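Side-chain contact in prolyl oligopeptidase (Novosphingobium capsulatum, PDB 1YR2), which probably cleaves oligopeptides after proline and, far less readily, after alanine, as a serine peptidase of the prolyl oligopeptidase family: residues P623-E626 against A627-R630. Residues are numbered along the deposited sequence; the frame is centred on the assembly and turned at random.
Sequences PEKE and ADWR
Glu626 and Arg630 form an i to i+4 salt bridge in the first turn of helix 626-633, a surface helix of the prolyl oligopeptidase-family region, and show how two side chains one turn apart pair by running side by side. The arginine can be followed outward. Its CB and CG pass over the carbonyl oxygen of Glu626, Arg630 CG lying 3.6 Å from that O, which also accepts a hydrogen bond from the backbone N of Arg630 at 3.0 Å. NE then comes alongside CG of Glu626, CZ lies 3.7 Å from Glu626 OE2, and Arg630 NH2 reaches that OE2 at 2.7 Å. Glu626 meets it with CG anti to the backbone N (chi1 -180°) and an extended chain, which carries the carboxylate level with the guanidinium. The two planes are 36° apart and the N-H is poorly aimed, so the hydrogen bond within the salt bridge is weak. NH2 also bonds to Phe53 O, while NH1 pairs with Glu55.

One residue before Glu626, Lys625 is the N-cap residue, and its backbone O accepts a hydrogen bond from Trp629 N at 2.8 Å. The Trp629 indole turns its edge to Pro623 O, which lies 3.3 Å from CD1, and packs on Phe53. Along another side, the methylenes of Lys625 pass Asp628, with Lys625 CD 3.9 Å from Asp628 OD1; the Asp628 carboxylate is held chiefly by Tyr622 N.

Trimming Arg630 to an alanine would probably leave both Glu626 and Glu55 without their shared cation, and Phe53 O without this donor. With its N-H so poorly aimed at OE2, the bridge to Glu626 appears to rest more on charge than on directed hydrogen bonding, and the same guanidinium links the helix start to the segment around strand 55-58.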
ATOM      1  N   PRO A 623      11.446  11.853  25.490  1.00 15.48           N
ATOM      2  CA  PRO A 623      11.224  11.585  26.922  1.00 16.25           C
ATOM      3  C   PRO A 623      12.155  12.274  27.911  1.00 16.57           C
ATOM      4  O   PRO A 623      11.759  12.429  29.089  1.00 16.66           O
ATOM      5  CB  PRO A 623      11.388  10.091  27.036  1.00 15.26           C
ATOM      6  CG  PRO A 623      11.049   9.576  25.696  1.00 15.34           C
ATOM      7  CD  PRO A 623      11.529  10.597  24.719  1.00 16.46           C
ATOM      8  N   GLU A 624      13.365  12.602  27.469  1.00 17.60           N
ATOM      9  CA  GLU A 624      14.351  13.325  28.279  1.00 18.59           C
ATOM     10  C   GLU A 624      14.019  14.809  28.441  1.00 18.19           C
ATOM     11  O   GLU A 624      14.612  15.502  29.280  1.00 16.94           O
ATOM     12  CB  GLU A 624      15.768  13.163  27.695  1.00 18.63           C
ATOM     13  CG  GLU A 624      16.083  13.936  26.394  1.00 23.24           C
ATOM     14  CD  GLU A 624      15.866  13.103  25.117  1.00 26.93           C
ATOM     15  OE1 GLU A 624      15.136  12.055  25.130  1.00 26.53           O
ATOM     16  OE2 GLU A 624      16.415  13.524  24.074  1.00 29.61           O
ATOM     17  N   LYS A 625      13.080  15.295  27.645  1.00 18.19           N
ATOM     18  CA  LYS A 625      12.611  16.676  27.715  1.00 17.90           C
ATOM     19  C   LYS A 625      11.325  16.798  28.565  1.00 17.97           C
ATOM     20  O   LYS A 625      10.330  16.123  28.294  1.00 15.58           O
ATOM     21  CB  LYS A 625      12.458  17.219  26.294  1.00 19.03           C
ATOM     22  CG  LYS A 625      11.758  18.524  26.249  1.00 23.08           C
ATOM     23  CD  LYS A 625      11.944  19.276  24.936  1.00 28.80           C
ATOM     24  CE  LYS A 625      11.450  20.738  25.150  1.00 31.58           C
ATOM     25  NZ  LYS A 625      11.222  21.412  23.864  1.00 34.13           N
ATOM     26  N   GLU A 626      11.342  17.655  29.597  1.00 16.83           N
ATOM     27  CA  GLU A 626      10.242  17.677  30.560  1.00 17.54           C
ATOM     28  C   GLU A 626       8.878  17.792  29.937  1.00 16.41           C
ATOM     29  O   GLU A 626       8.006  16.972  30.201  1.00 17.37           O
ATOM     30  CB  GLU A 626      10.397  18.801  31.598  1.00 17.62           C
ATOM     31  CG  GLU A 626       9.252  18.833  32.616  1.00 20.84           C
ATOM     32  CD  GLU A 626       9.558  19.737  33.819  1.00 24.74           C
ATOM     33  OE1 GLU A 626       9.900  20.892  33.623  1.00 29.53           O
ATOM     34  OE2 GLU A 626       9.447  19.279  34.953  1.00 30.41           O
ATOM     35  N   ALA A 627       8.675  18.837  29.156  1.00 16.14           N
ATOM     36  CA  ALA A 627       7.383  19.094  28.531  1.00 15.38           C
ATOM     37  C   ALA A 627       6.915  17.924  27.636  1.00 15.33           C
ATOM     38  O   ALA A 627       5.726  17.555  27.653  1.00 14.23           O
ATOM     39  CB  ALA A 627       7.459  20.337  27.734  1.00 17.42           C
ATOM     40  N   ASP A 628       7.838  17.314  26.883  1.00 14.14           N
ATOM     41  CA  ASP A 628       7.469  16.191  25.992  1.00 13.93           C
ATOM     42  C   ASP A 628       7.118  14.961  26.849  1.00 12.05           C
ATOM     43  O   ASP A 628       6.243  14.195  26.506  1.00 11.30           O
ATOM     44  CB  ASP A 628       8.609  15.785  25.067  1.00 13.73           C
ATOM     45  CG  ASP A 628       8.904  16.805  23.982  1.00 16.48           C
ATOM     46  OD1 ASP A 628       8.371  17.911  24.046  1.00 15.44           O
ATOM     47  OD2 ASP A 628       9.691  16.563  23.038  1.00 15.67           O
ATOM     48  N   TRP A 629       7.850  14.774  27.933  1.00 12.29           N
ATOM     49  CA  TRP A 629       7.591  13.705  28.881  1.00 12.49           C
ATOM     50  C   TRP A 629       6.166  13.821  29.468  1.00 13.48           C
ATOM     51  O   TRP A 629       5.462  12.804  29.575  1.00 13.61           O
ATOM     52  CB  TRP A 629       8.670  13.663  29.980  1.00 13.09           C
ATOM     53  CG  TRP A 629       8.512  12.491  30.924  1.00 12.87           C
ATOM     54  CD1 TRP A 629       9.170  11.312  30.867  1.00 15.50           C
ATOM     55  CD2 TRP A 629       7.658  12.416  32.064  1.00 13.72           C
ATOM     56  NE1 TRP A 629       8.766  10.491  31.889  1.00 14.96           N
ATOM     57  CE2 TRP A 629       7.836  11.146  32.644  1.00 13.39           C
ATOM     58  CE3 TRP A 629       6.753  13.294  32.656  1.00 13.09           C
ATOM     59  CZ2 TRP A 629       7.146  10.735  33.783  1.00 13.27           C
ATOM     60  CZ3 TRP A 629       6.035  12.872  33.790  1.00 15.45           C
ATOM     61  CH2 TRP A 629       6.240  11.589  34.332  1.00 16.12           C
ATOM     62  N   ARG A 630       5.727  15.022  29.815  1.00 12.79           N
ATOM     63  CA  ARG A 630       4.412  15.192  30.423  1.00 14.27           C
ATOM     64  C   ARG A 630       3.314  14.867  29.426  1.00 14.31           C
ATOM     65  O   ARG A 630       2.293  14.269  29.792  1.00 15.24           O
ATOM     66  CB  ARG A 630       4.202  16.603  30.964  1.00 13.93           C
ATOM     67  CG  ARG A 630       5.014  16.901  32.205  1.00 15.88           C
ATOM     68  CD  ARG A 630       4.586  18.219  32.865  1.00 17.87           C
ATOM     69  NE  ARG A 630       5.614  18.676  33.781  1.00 20.57           N
ATOM     70  CZ  ARG A 630       5.897  18.131  34.967  1.00 23.70           C
ATOM     71  NH1 ARG A 630       5.225  17.103  35.457  1.00 25.18           N
ATOM     72  NH2 ARG A 630       6.875  18.656  35.683  1.00 26.27           N
TER